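Local atomic coordinates of CdnC (Chryseobacterium gregarium DSM 19109, PDB entry 7MGV), a protein that probably uses ATP to install single and bicyclic omega-ester macrocycles in a ribosomally made precursor peptide, as a graspetide-forming ATP-grasp ligase. Residues K187-F192 with P223-K228; Y94-N99 with S140-L145; L60-S65 with L77-K82. One frame throughout, in Å; residues are numbered along the deposited sequence.

Interaction 1. Residues K187-F192 with P223-K228. With ADP (adenosine-5'-diphosphate), chain F.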
loop_
_atom_site.group_PDB
_atom_site.type_symbol
_atom_site.label_atom_id
_atom_site.label_comp_id
_atom_site.label_asym_id
_atom_site.label_seq_id
_atom_site.Cartn_x
_atom_site.Cartn_y
_atom_site.Cartn_z
ATOM N N LYS A 187 -21.989 3.868 -5.963
ATOM C CA LYS A 187 -21.215 2.670 -5.690
ATOM C C LYS A 187 -20.210 2.944 -4.582
ATOM O O LYS A 187 -19.794 4.084 -4.350
ATOM C CB LYS A 187 -20.500 2.155 -6.953
ATOM C CG LYS A 187 -19.732 3.208 -7.733
ATOM C CD LYS A 187 -19.310 2.672 -9.096
ATOM C CE LYS A 187 -18.438 3.669 -9.847
ATOM N NZ LYS A 187 -18.331 3.338 -11.297
ATOM N N MET A 188 -19.858 1.879 -3.872
ATOM C CA MET A 188 -18.742 1.928 -2.946
ATOM C C MET A 188 -17.450 1.609 -3.679
ATOM O O MET A 188 -17.446 0.916 -4.700
ATOM C CB MET A 188 -18.939 0.939 -1.795
ATOM C CG MET A 188 -20.378 0.721 -1.356
ATOM S SD MET A 188 -20.534 -0.716 -0.270
ATOM C CE MET A 188 -19.587 -0.185 1.149
ATOM N N GLN A 189 -16.344 2.134 -3.157
ATOM C CA GLN A 189 -15.037 1.718 -3.641
ATOM C C GLN A 189 -14.649 0.344 -3.110
ATOM O O GLN A 189 -13.765 -0.305 -3.680
ATOM C CB GLN A 189 -13.981 2.760 -3.260
ATOM C CG GLN A 189 -14.332 4.176 -3.710
ATOM C CD GLN A 189 -13.201 5.166 -3.498
ATOM O OE1 GLN A 189 -12.056 4.779 -3.263
ATOM N NE2 GLN A 189 -13.518 6.452 -3.582
ATOM N N THR A 190 -15.293 -0.104 -2.030
ATOM C CA THR A 190 -15.115 -1.436 -1.462
ATOM C C THR A 190 -16.491 -1.982 -1.111
ATOM O O THR A 190 -17.268 -1.299 -0.442
ATOM C CB THR A 190 -14.233 -1.406 -0.205
ATOM O OG1 THR A 190 -14.982 -0.862 0.890
ATOM C CG2 THR A 190 -12.983 -0.559 -0.425
ATOM N N GLY A 191 -16.786 -3.203 -1.541
ATOM C CA GLY A 191 -18.120 -3.754 -1.403
ATOM C C GLY A 191 -18.518 -4.048 0.040
ATOM O O GLY A 191 -17.837 -3.702 1.006
ATOM N N PHE A 192 -19.669 -4.710 0.167
ATOM C CA PHE A 192 -20.219 -5.089 1.463
ATOM C C PHE A 192 -21.277 -6.166 1.265
ATOM O O PHE A 192 -22.052 -6.114 0.305
ATOM C CB PHE A 192 -20.827 -3.883 2.194
ATOM C CG PHE A 192 -21.577 -4.246 3.448
ATOM C CD1 PHE A 192 -20.915 -4.795 4.535
ATOM C CD2 PHE A 192 -22.945 -4.042 3.540
ATOM C CE1 PHE A 192 -21.599 -5.129 5.690
ATOM C CE2 PHE A 192 -23.637 -4.376 4.693
ATOM C CZ PHE A 192 -22.962 -4.920 5.769
ATOM N N PRO A 223 -18.396 7.860 3.186
ATOM C CA PRO A 223 -18.573 8.432 1.847
ATOM C C PRO A 223 -19.098 7.407 0.853
ATOM O O PRO A 223 -19.192 6.208 1.120
ATOM C CB PRO A 223 -17.164 8.894 1.472
ATOM C CG PRO A 223 -16.275 7.967 2.216
ATOM C CD PRO A 223 -16.974 7.682 3.521
ATOM N N MET A 224 -19.442 7.919 -0.326
ATOM C CA MET A 224 -19.913 7.104 -1.436
ATOM C C MET A 224 -19.463 7.769 -2.730
ATOM O O MET A 224 -19.180 8.973 -2.763
ATOM C CB MET A 224 -21.439 6.932 -1.396
ATOM C CG MET A 224 -21.996 5.954 -2.421
ATOM S SD MET A 224 -21.972 4.247 -1.848
ATOM C CE MET A 224 -23.723 3.927 -1.714
ATOM N N GLN A 225 -19.387 6.969 -3.801
ATOM C CA GLN A 225 -18.964 7.432 -5.115
ATOM C C GLN A 225 -20.194 7.490 -6.013
ATOM O O GLN A 225 -20.744 6.450 -6.388
ATOM C CB GLN A 225 -17.901 6.494 -5.680
ATOM C CG GLN A 225 -17.341 6.883 -7.032
ATOM C CD GLN A 225 -16.202 5.974 -7.458
ATOM O OE1 GLN A 225 -15.819 5.058 -6.730
ATOM N NE2 GLN A 225 -15.656 6.223 -8.642
ATOM N N PHE A 226 -20.635 8.699 -6.343
ATOM C CA PHE A 226 -21.760 8.913 -7.237
ATOM C C PHE A 226 -21.257 9.158 -8.652
ATOM O O PHE A 226 -20.210 9.776 -8.859
ATOM C CB PHE A 226 -22.606 10.101 -6.774
ATOM C CG PHE A 226 -23.220 9.911 -5.419
ATOM C CD1 PHE A 226 -22.509 10.223 -4.272
ATOM C CD2 PHE A 226 -24.508 9.419 -5.291
ATOM C CE1 PHE A 226 -23.070 10.048 -3.024
ATOM C CE2 PHE A 226 -25.075 9.243 -4.043
ATOM C CZ PHE A 226 -24.355 9.558 -2.909
ATOM N N GLN A 227 -22.014 8.670 -9.630
ATOM C CA GLN A 227 -21.606 8.798 -11.020
ATOM C C GLN A 227 -22.831 8.955 -11.903
ATOM O O GLN A 227 -23.868 8.338 -11.652
ATOM C CB GLN A 227 -20.791 7.585 -11.479
ATOM C CG GLN A 227 -19.298 7.828 -11.538
ATOM C CD GLN A 227 -18.546 6.652 -12.123
ATOM O OE1 GLN A 227 -19.132 5.605 -12.404
ATOM N NE2 GLN A 227 -17.244 6.816 -12.309
ATOM N N LYS A 228 -22.703 9.783 -12.935
ATOM C CA LYS A 228 -23.731 9.841 -13.964
ATOM C C LYS A 228 -23.906 8.462 -14.584
ATOM O O LYS A 228 -22.925 7.795 -14.930
ATOM C CB LYS A 228 -23.355 10.864 -15.036
ATOM C CG LYS A 228 -24.274 10.860 -16.249
ATOM C CD LYS A 228 -25.123 12.121 -16.310
ATOM C CE LYS A 228 -26.155 12.041 -17.424
ATOM N NZ LYS A 228 -27.169 10.985 -17.156
HETATM P PB ADP F . -20.434 -6.952 -10.520
HETATM O O1B ADP F . -19.353 -5.989 -10.952
HETATM O O2B ADP F . -20.035 -7.855 -9.378
HETATM O O3B ADP F . -21.146 -7.638 -11.662
HETATM P PA ADP F . -21.154 -4.522 -9.375
HETATM O O1A ADP F . -19.803 -4.566 -8.701
HETATM O O2A ADP F . -22.343 -3.895 -8.688
HETATM O O3A ADP F . -21.560 -5.989 -9.894
HETATM O "O5'" ADP F . -20.962 -3.810 -10.801
HETATM C "C5'" ADP F . -21.191 -2.420 -10.970
HETATM C "C4'" ADP F . -21.985 -2.259 -12.258
HETATM O "O4'" ADP F . -22.425 -0.909 -12.389
HETATM C "C3'" ADP F . -21.156 -2.605 -13.484
HETATM O "O3'" ADP F . -21.735 -3.728 -14.156
HETATM C "C2'" ADP F . -21.224 -1.387 -14.380
HETATM O "O2'" ADP F . -21.643 -1.762 -15.694
HETATM C "C1'" ADP F . -22.250 -0.471 -13.733
HETATM N N9 ADP F . -21.756 0.923 -13.731
HETATM C C8 ADP F . -20.646 1.369 -13.112
HETATM N N7 ADP F . -20.480 2.700 -13.313
HETATM C C5 ADP F . -21.504 3.121 -14.080
HETATM C C6 ADP F . -21.941 4.408 -14.664
HETATM N N6 ADP F . -21.229 5.543 -14.464
HETATM N N1 ADP F . -23.073 4.407 -15.404
HETATM C C2 ADP F . -23.791 3.286 -15.611
HETATM N N3 ADP F . -23.455 2.085 -15.112
HETATM C C4 ADP F . -22.340 1.944 -14.355
HETATM O O HOH W 1 -15.660 4.425 -11.933
#
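K187 and Q227 together read the adenine of ADP. The ammonium NZ of K187 donates to Q227 OE1 at 2.6 Å and also to ADP N7. ADP N6 donates to that same OE1 at 2.9 Å. The amide oxygen is thus held by two donors, and NZ reaches it from above the carbonyl plane, 47° out of it. A second bond from ADP N6, to the backbone O of K228 at 2.9 Å, fixes the exocyclic amine against the strand. One water closes the group, accepting from K187 NZ and from Q227 NE2. The lysine reaches this point because CG lies between its backbone N and carbonyl carbon (chi1 49°) and the chain beyond runs out straight.

Such recognition of the adenine edge fits the nucleotide pocket of an ATP-grasp ligase, here set against the antiparallel sheet that holds strands 184-187 and 224-228. K187 and Q225 form a hydrogen-bonded antiparallel pair, with K187 N to Q225 O at 2.9 Å and Q225 N to K187 O at 3.0 Å. This sets the root of the lysine across from Q225, two residues before Q227 on the partner strand. Farther out, the bent side chain of M224 brings SD within 3.3 Å of K187 O and also against CG of M188. The CG of Q189 lies 3.5 Å from Q225 OE1, whereas its amide turns to N122 of the second subunit.

Interaction 2. Residues Y94-N99 with S140-L145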
loop_
_atom_site.group_PDB
_atom_site.type_symbol
_atom_site.label_atom_id
_atom_site.label_comp_id
_atom_site.label_asym_id
_atom_site.label_seq_id
_atom_site.Cartn_x
_atom_site.Cartn_y
_atom_site.Cartn_z
ATOM N N TYR A 94 3.214 -11.876 -8.922
ATOM C CA TYR A 94 2.467 -11.768 -7.674
ATOM C C TYR A 94 1.006 -11.501 -8.016
ATOM O O TYR A 94 0.622 -10.367 -8.317
ATOM C CB TYR A 94 3.050 -10.673 -6.787
ATOM C CG TYR A 94 2.217 -10.347 -5.564
ATOM C CD1 TYR A 94 1.582 -11.348 -4.840
ATOM C CD2 TYR A 94 2.071 -9.035 -5.134
ATOM C CE1 TYR A 94 0.821 -11.051 -3.726
ATOM C CE2 TYR A 94 1.313 -8.729 -4.021
ATOM C CZ TYR A 94 0.691 -9.739 -3.320
ATOM O OH TYR A 94 -0.064 -9.436 -2.213
ATOM N N ARG A 95 0.194 -12.553 -7.982
ATOM C CA ARG A 95 -1.251 -12.391 -7.996
ATOM C C ARG A 95 -1.701 -11.995 -6.597
ATOM O O ARG A 95 -1.382 -12.683 -5.621
ATOM C CB ARG A 95 -1.932 -13.683 -8.445
ATOM C CG ARG A 95 -1.291 -14.317 -9.670
ATOM C CD ARG A 95 -2.166 -15.411 -10.257
ATOM N NE ARG A 95 -3.586 -15.166 -10.024
ATOM C CZ ARG A 95 -4.521 -15.248 -10.965
ATOM N NH1 ARG A 95 -4.188 -15.568 -12.208
ATOM N NH2 ARG A 95 -5.790 -15.009 -10.664
ATOM N N ARG A 96 -2.427 -10.878 -6.501
ATOM C CA ARG A 96 -2.671 -10.238 -5.213
ATOM C C ARG A 96 -3.278 -11.207 -4.207
ATOM O O ARG A 96 -4.234 -11.926 -4.510
ATOM C CB ARG A 96 -3.586 -9.023 -5.383
ATOM C CG ARG A 96 -3.711 -8.201 -4.109
ATOM C CD ARG A 96 -4.391 -6.865 -4.340
ATOM N NE ARG A 96 -4.031 -5.907 -3.298
ATOM C CZ ARG A 96 -4.516 -4.674 -3.213
ATOM N NH1 ARG A 96 -5.393 -4.241 -4.107
ATOM N NH2 ARG A 96 -4.126 -3.874 -2.229
ATOM N N ALA A 97 -2.708 -11.217 -3.005
ATOM C CA ALA A 97 -3.143 -12.125 -1.958
ATOM C C ALA A 97 -4.322 -11.540 -1.194
ATOM O O ALA A 97 -4.342 -10.351 -0.864
ATOM C CB ALA A 97 -1.994 -12.418 -0.995
ATOM N N TYR A 98 -5.310 -12.389 -0.917
ATOM C CA TYR A 98 -6.462 -12.006 -0.117
ATOM C C TYR A 98 -6.630 -12.848 1.137
ATOM O O TYR A 98 -7.466 -12.506 1.981
ATOM C CB TYR A 98 -7.748 -12.087 -0.953
ATOM C CG TYR A 98 -7.734 -11.206 -2.182
ATOM C CD1 TYR A 98 -8.053 -11.720 -3.432
ATOM C CD2 TYR A 98 -7.403 -9.859 -2.091
ATOM C CE1 TYR A 98 -8.042 -10.919 -4.558
ATOM C CE2 TYR A 98 -7.389 -9.051 -3.212
ATOM C CZ TYR A 98 -7.710 -9.586 -4.442
ATOM O OH TYR A 98 -7.698 -8.786 -5.562
ATOM N N ASN A 99 -5.866 -13.931 1.287
ATOM C CA ASN A 99 -5.982 -14.795 2.460
ATOM C C ASN A 99 -4.606 -15.390 2.742
ATOM O O ASN A 99 -4.195 -16.349 2.082
ATOM C CB ASN A 99 -7.025 -15.882 2.243
ATOM C CG ASN A 99 -6.981 -16.950 3.316
ATOM O OD1 ASN A 99 -6.876 -18.140 3.020
ATOM N ND2 ASN A 99 -7.054 -16.528 4.573
ATOM N N SER A 140 3.201 -2.487 -3.268
ATOM C CA SER A 140 3.050 -1.038 -3.365
ATOM C C SER A 140 2.302 -0.642 -4.631
ATOM O O SER A 140 1.521 0.318 -4.625
ATOM C CB SER A 140 4.417 -0.359 -3.315
ATOM O OG SER A 140 5.195 -0.707 -4.447
ATOM N N VAL A 141 2.516 -1.374 -5.724
ATOM C CA VAL A 141 1.804 -1.077 -6.963
ATOM C C VAL A 141 0.314 -1.361 -6.808
ATOM O O VAL A 141 -0.534 -0.556 -7.220
ATOM C CB VAL A 141 2.416 -1.875 -8.128
ATOM C CG1 VAL A 141 1.629 -1.641 -9.393
ATOM C CG2 VAL A 141 3.877 -1.492 -8.321
ATOM N N TYR A 142 -0.027 -2.508 -6.216
ATOM C CA TYR A 142 -1.429 -2.820 -5.958
ATOM C C TYR A 142 -2.055 -1.795 -5.021
ATOM O O TYR A 142 -3.226 -1.432 -5.176
ATOM C CB TYR A 142 -1.555 -4.227 -5.375
ATOM C CG TYR A 142 -1.338 -5.330 -6.386
ATOM C CD1 TYR A 142 -1.873 -5.242 -7.664
ATOM C CD2 TYR A 142 -0.596 -6.459 -6.064
ATOM C CE1 TYR A 142 -1.679 -6.249 -8.593
ATOM C CE2 TYR A 142 -0.396 -7.470 -6.985
ATOM C CZ TYR A 142 -0.939 -7.360 -8.248
ATOM O OH TYR A 142 -0.741 -8.363 -9.168
ATOM N N ARG A 143 -1.285 -1.315 -4.041
ATOM C CA ARG A 143 -1.795 -0.296 -3.132
ATOM C C ARG A 143 -2.037 1.020 -3.861
ATOM O O ARG A 143 -3.017 1.720 -3.582
ATOM C CB ARG A 143 -0.825 -0.103 -1.968
ATOM C CG ARG A 143 -1.251 0.962 -0.968
ATOM C CD ARG A 143 -2.640 0.683 -0.408
ATOM N NE ARG A 143 -3.106 1.774 0.442
ATOM C CZ ARG A 143 -2.833 1.879 1.740
ATOM N NH1 ARG A 143 -2.093 0.955 2.340
ATOM N NH2 ARG A 143 -3.297 2.907 2.437
ATOM N N ARG A 144 -1.153 1.373 -4.800
ATOM C CA ARG A 144 -1.375 2.569 -5.604
ATOM C C ARG A 144 -2.623 2.428 -6.464
ATOM O O ARG A 144 -3.382 3.388 -6.631
ATOM C CB ARG A 144 -0.163 2.862 -6.489
ATOM C CG ARG A 144 -0.267 4.213 -7.182
ATOM C CD ARG A 144 0.626 4.332 -8.403
ATOM N NE ARG A 144 0.323 5.554 -9.145
ATOM C CZ ARG A 144 1.024 6.002 -10.182
ATOM N NH1 ARG A 144 2.086 5.334 -10.611
ATOM N NH2 ARG A 144 0.664 7.126 -10.786
ATOM N N LEU A 145 -2.853 1.236 -7.020
ATOM C CA LEU A 145 -4.023 1.036 -7.868
ATOM C C LEU A 145 -5.328 0.981 -7.081
ATOM O O LEU A 145 -6.400 1.018 -7.697
ATOM C CB LEU A 145 -3.862 -0.238 -8.698
ATOM C CG LEU A 145 -3.367 -0.022 -10.130
ATOM C CD1 LEU A 145 -4.268 0.961 -10.860
ATOM C CD2 LEU A 145 -1.928 0.461 -10.140
#
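The end of the parallel strand 91-94 is joined to helix 139-145 by Y94 and Y142, within the pre-ATP-grasp domain. The hydroxyl OH of Y142 donates to the backbone O of Y94 at 2.6 Å, nearly in line with the C=O bond. Beside this bond the rings form an offset edge-to-face pair: the edge of Y142 meets the face of Y94, with planes 64° apart, and Y142 CE2 comes within 3.5 Å of Y94 CD2. R96 covers one face of the Y142 ring, its CB making a CH-pi contact 4.1 Å from the ring centroid. With CG anti to the backbone N (chi1 -172°), the arginine runs back along the tyrosine toward the helix. Its guanidinium lies 17° from the ring plane and has Y142 CB centred over one face, while NH1 ends in a salt bridge to D146. With an alanine in place of Y142, Y94 O would probably lose its hydroxyl donor, a gap would open between helix 139-145 and the Y94 ring, and R96 CB would lose the ring face it rests on. Y94 is backed by I27 of strand 22-28 and by F125 and L128 of helix 110-130, and its backbone bonds to L136 of the adjoining strand.

Interaction 3. Residues L60-S65 with L77-K82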
loop_
_atom_site.group_PDB
_atom_site.type_symbol
_atom_site.label_atom_id
_atom_site.label_comp_id
_atom_site.label_asym_id
_atom_site.label_seq_id
_atom_site.Cartn_x
_atom_site.Cartn_y
_atom_site.Cartn_z
ATOM N N LEU A 60 2.273 -21.362 8.024
ATOM C CA LEU A 60 2.028 -22.674 8.617
ATOM C C LEU A 60 2.697 -23.784 7.813
ATOM O O LEU A 60 3.522 -24.538 8.342
ATOM C CB LEU A 60 0.522 -22.921 8.740
ATOM C CG LEU A 60 0.057 -23.471 10.091
ATOM C CD1 LEU A 60 0.533 -22.580 11.231
ATOM C CD2 LEU A 60 -1.458 -23.620 10.124
ATOM N N LYS A 61 2.358 -23.904 6.529
ATOM C CA LYS A 61 2.778 -25.053 5.736
ATOM C C LYS A 61 3.982 -24.779 4.838
ATOM O O LYS A 61 4.591 -25.738 4.349
ATOM C CB LYS A 61 1.603 -25.564 4.892
ATOM C CG LYS A 61 0.511 -26.238 5.724
ATOM C CD LYS A 61 -0.704 -26.600 4.884
ATOM C CE LYS A 61 -1.697 -27.451 5.667
ATOM N NZ LYS A 61 -2.118 -26.811 6.944
ATOM N N ASN A 62 4.343 -23.519 4.609
ATOM C CA ASN A 62 5.598 -23.178 3.956
ATOM C C ASN A 62 6.547 -22.527 4.952
ATOM O O ASN A 62 6.133 -21.992 5.983
ATOM C CB ASN A 62 5.397 -22.230 2.765
ATOM C CG ASN A 62 4.299 -22.679 1.829
ATOM O OD1 ASN A 62 3.200 -22.132 1.847
ATOM N ND2 ASN A 62 4.591 -23.679 1.005
ATOM N N LYS A 63 7.841 -22.582 4.632
ATOM C CA LYS A 63 8.862 -21.902 5.423
ATOM C C LYS A 63 9.730 -21.067 4.494
ATOM O O LYS A 63 10.318 -21.597 3.549
ATOM C CB LYS A 63 9.708 -22.904 6.218
ATOM C CG LYS A 63 8.879 -23.856 7.068
ATOM C CD LYS A 63 9.595 -25.173 7.321
ATOM C CE LYS A 63 8.936 -25.950 8.452
ATOM N NZ LYS A 63 7.778 -26.752 7.964
ATOM N N LEU A 64 9.815 -19.769 4.763
ATOM C CA LEU A 64 10.525 -18.827 3.909
ATOM C C LEU A 64 11.640 -18.160 4.703
ATOM O O LEU A 64 11.457 -17.815 5.874
ATOM C CB LEU A 64 9.562 -17.771 3.356
ATOM C CG LEU A 64 10.147 -16.614 2.545
ATOM C CD1 LEU A 64 10.594 -17.082 1.167
ATOM C CD2 LEU A 64 9.128 -15.491 2.436
ATOM N N SER A 65 12.801 -17.974 4.074
ATOM C CA SER A 65 13.912 -17.352 4.787
ATOM C C SER A 65 14.789 -16.560 3.827
ATOM O O SER A 65 15.248 -17.099 2.817
ATOM C CB SER A 65 14.755 -18.407 5.518
ATOM O OG SER A 65 16.067 -17.921 5.749
ATOM N N LEU A 77 12.822 -21.202 0.028
ATOM C CA LEU A 77 11.409 -21.478 0.243
ATOM C C LEU A 77 11.215 -22.987 0.323
ATOM O O LEU A 77 11.624 -23.722 -0.585
ATOM C CB LEU A 77 10.565 -20.888 -0.883
ATOM C CG LEU A 77 9.166 -21.450 -1.138
ATOM C CD1 LEU A 77 8.186 -21.155 0.003
ATOM C CD2 LEU A 77 8.638 -20.935 -2.466
ATOM N N GLU A 78 10.592 -23.451 1.404
ATOM C CA GLU A 78 10.363 -24.870 1.651
ATOM C C GLU A 78 8.865 -25.135 1.641
ATOM O O GLU A 78 8.126 -24.600 2.480
ATOM C CB GLU A 78 11.002 -25.308 2.971
ATOM C CG GLU A 78 12.469 -24.902 3.089
ATOM C CD GLU A 78 13.299 -25.928 3.833
ATOM O OE1 GLU A 78 14.541 -25.790 3.852
ATOM O OE2 GLU A 78 12.708 -26.870 4.399
ATOM N N THR A 79 8.436 -25.946 0.679
ATOM C CA THR A 79 7.073 -26.321 0.352
ATOM C C THR A 79 6.851 -27.795 0.668
ATOM O O THR A 79 7.808 -28.580 0.705
ATOM C CB THR A 79 6.824 -26.057 -1.146
ATOM O OG1 THR A 79 7.172 -24.703 -1.463
ATOM C CG2 THR A 79 5.376 -26.293 -1.553
ATOM N N PRO A 80 5.610 -28.215 0.932
ATOM C CA PRO A 80 5.315 -29.656 0.965
ATOM C C PRO A 80 5.705 -30.385 -0.309
ATOM O O PRO A 80 5.947 -31.598 -0.261
ATOM C CB PRO A 80 3.800 -29.700 1.193
ATOM C CG PRO A 80 3.516 -28.463 1.969
ATOM C CD PRO A 80 4.514 -27.418 1.523
ATOM N N GLU A 81 5.774 -29.689 -1.442
ATOM C CA GLU A 81 6.121 -30.302 -2.718
ATOM C C GLU A 81 7.615 -30.221 -3.019
ATOM O O GLU A 81 8.249 -31.245 -3.300
ATOM C CB GLU A 81 5.327 -29.640 -3.851
ATOM C CG GLU A 81 3.848 -29.984 -3.858
ATOM C CD GLU A 81 2.968 -28.786 -4.155
ATOM O OE1 GLU A 81 1.777 -28.984 -4.475
ATOM O OE2 GLU A 81 3.471 -27.646 -4.074
ATOM N N LYS A 82 8.189 -29.019 -2.972
ATOM C CA LYS A 82 9.567 -28.806 -3.389
ATOM C C LYS A 82 10.290 -27.942 -2.366
ATOM O O LYS A 82 9.677 -27.329 -1.489
ATOM C CB LYS A 82 9.638 -28.141 -4.772
ATOM C CG LYS A 82 8.397 -28.338 -5.636
ATOM C CD LYS A 82 8.493 -27.578 -6.950
ATOM C CE LYS A 82 8.276 -26.084 -6.755
ATOM N NZ LYS A 82 6.828 -25.724 -6.754
#
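The carbonyl O of K63 takes a hydrogen bond from E78 N at 2.8 Å and a CA-H...O contact from L77 CA at 3.5 Å. The return bond runs from K63 N to E78 O at 3.0 Å, and there too a second group closes in, N62 CA at 3.3 Å. Each carbonyl is therefore met by one N-H and one weaker C-H donor. K63 and E78 share one face of the sheet, but their charged ends stay apart, NZ and OE2 being 6.1 Å from each other. On the other face L64 and L77 form a non-hydrogen-bonded pair, with L64 CD1 4.3 Å from L77 CB. L77 turns its CG away from the backbone N (chi1 159°), and CD1 comes within 4.1 Å of N62 CB, on the side packed against I51 and F53 of strand 48-54. Past the paired residues, P80 CD rests 3.3 Å from K61 O. This is the open end of a beta hairpin of strands 63-69 and 72-78, with 83-85 added beyond the latter; through S65 the antiparallel sheet runs on into the second subunit.

Along the chain the order is interaction 3, then interaction 2, then interaction 1, each closing before the next opens. Interactions 2 and 3 both belong to the pre-ATP-grasp region, with centres about 21 Å apart: one ties the end of strand 91-94 of the parallel sheet to helix 139-145, the other builds the outlying hairpin. Interaction 1 lies about 20 Å between centres from interaction 2, in the antiparallel sheet that flanks ADP. Its centre is about 40 Å from that of interaction 3, on the opposite side of the chain's centre. None of the three touches another, yet all meet the second subunit, so the dimer contacts extend from the hairpin to the neighbourhood of the nucleotide pocket.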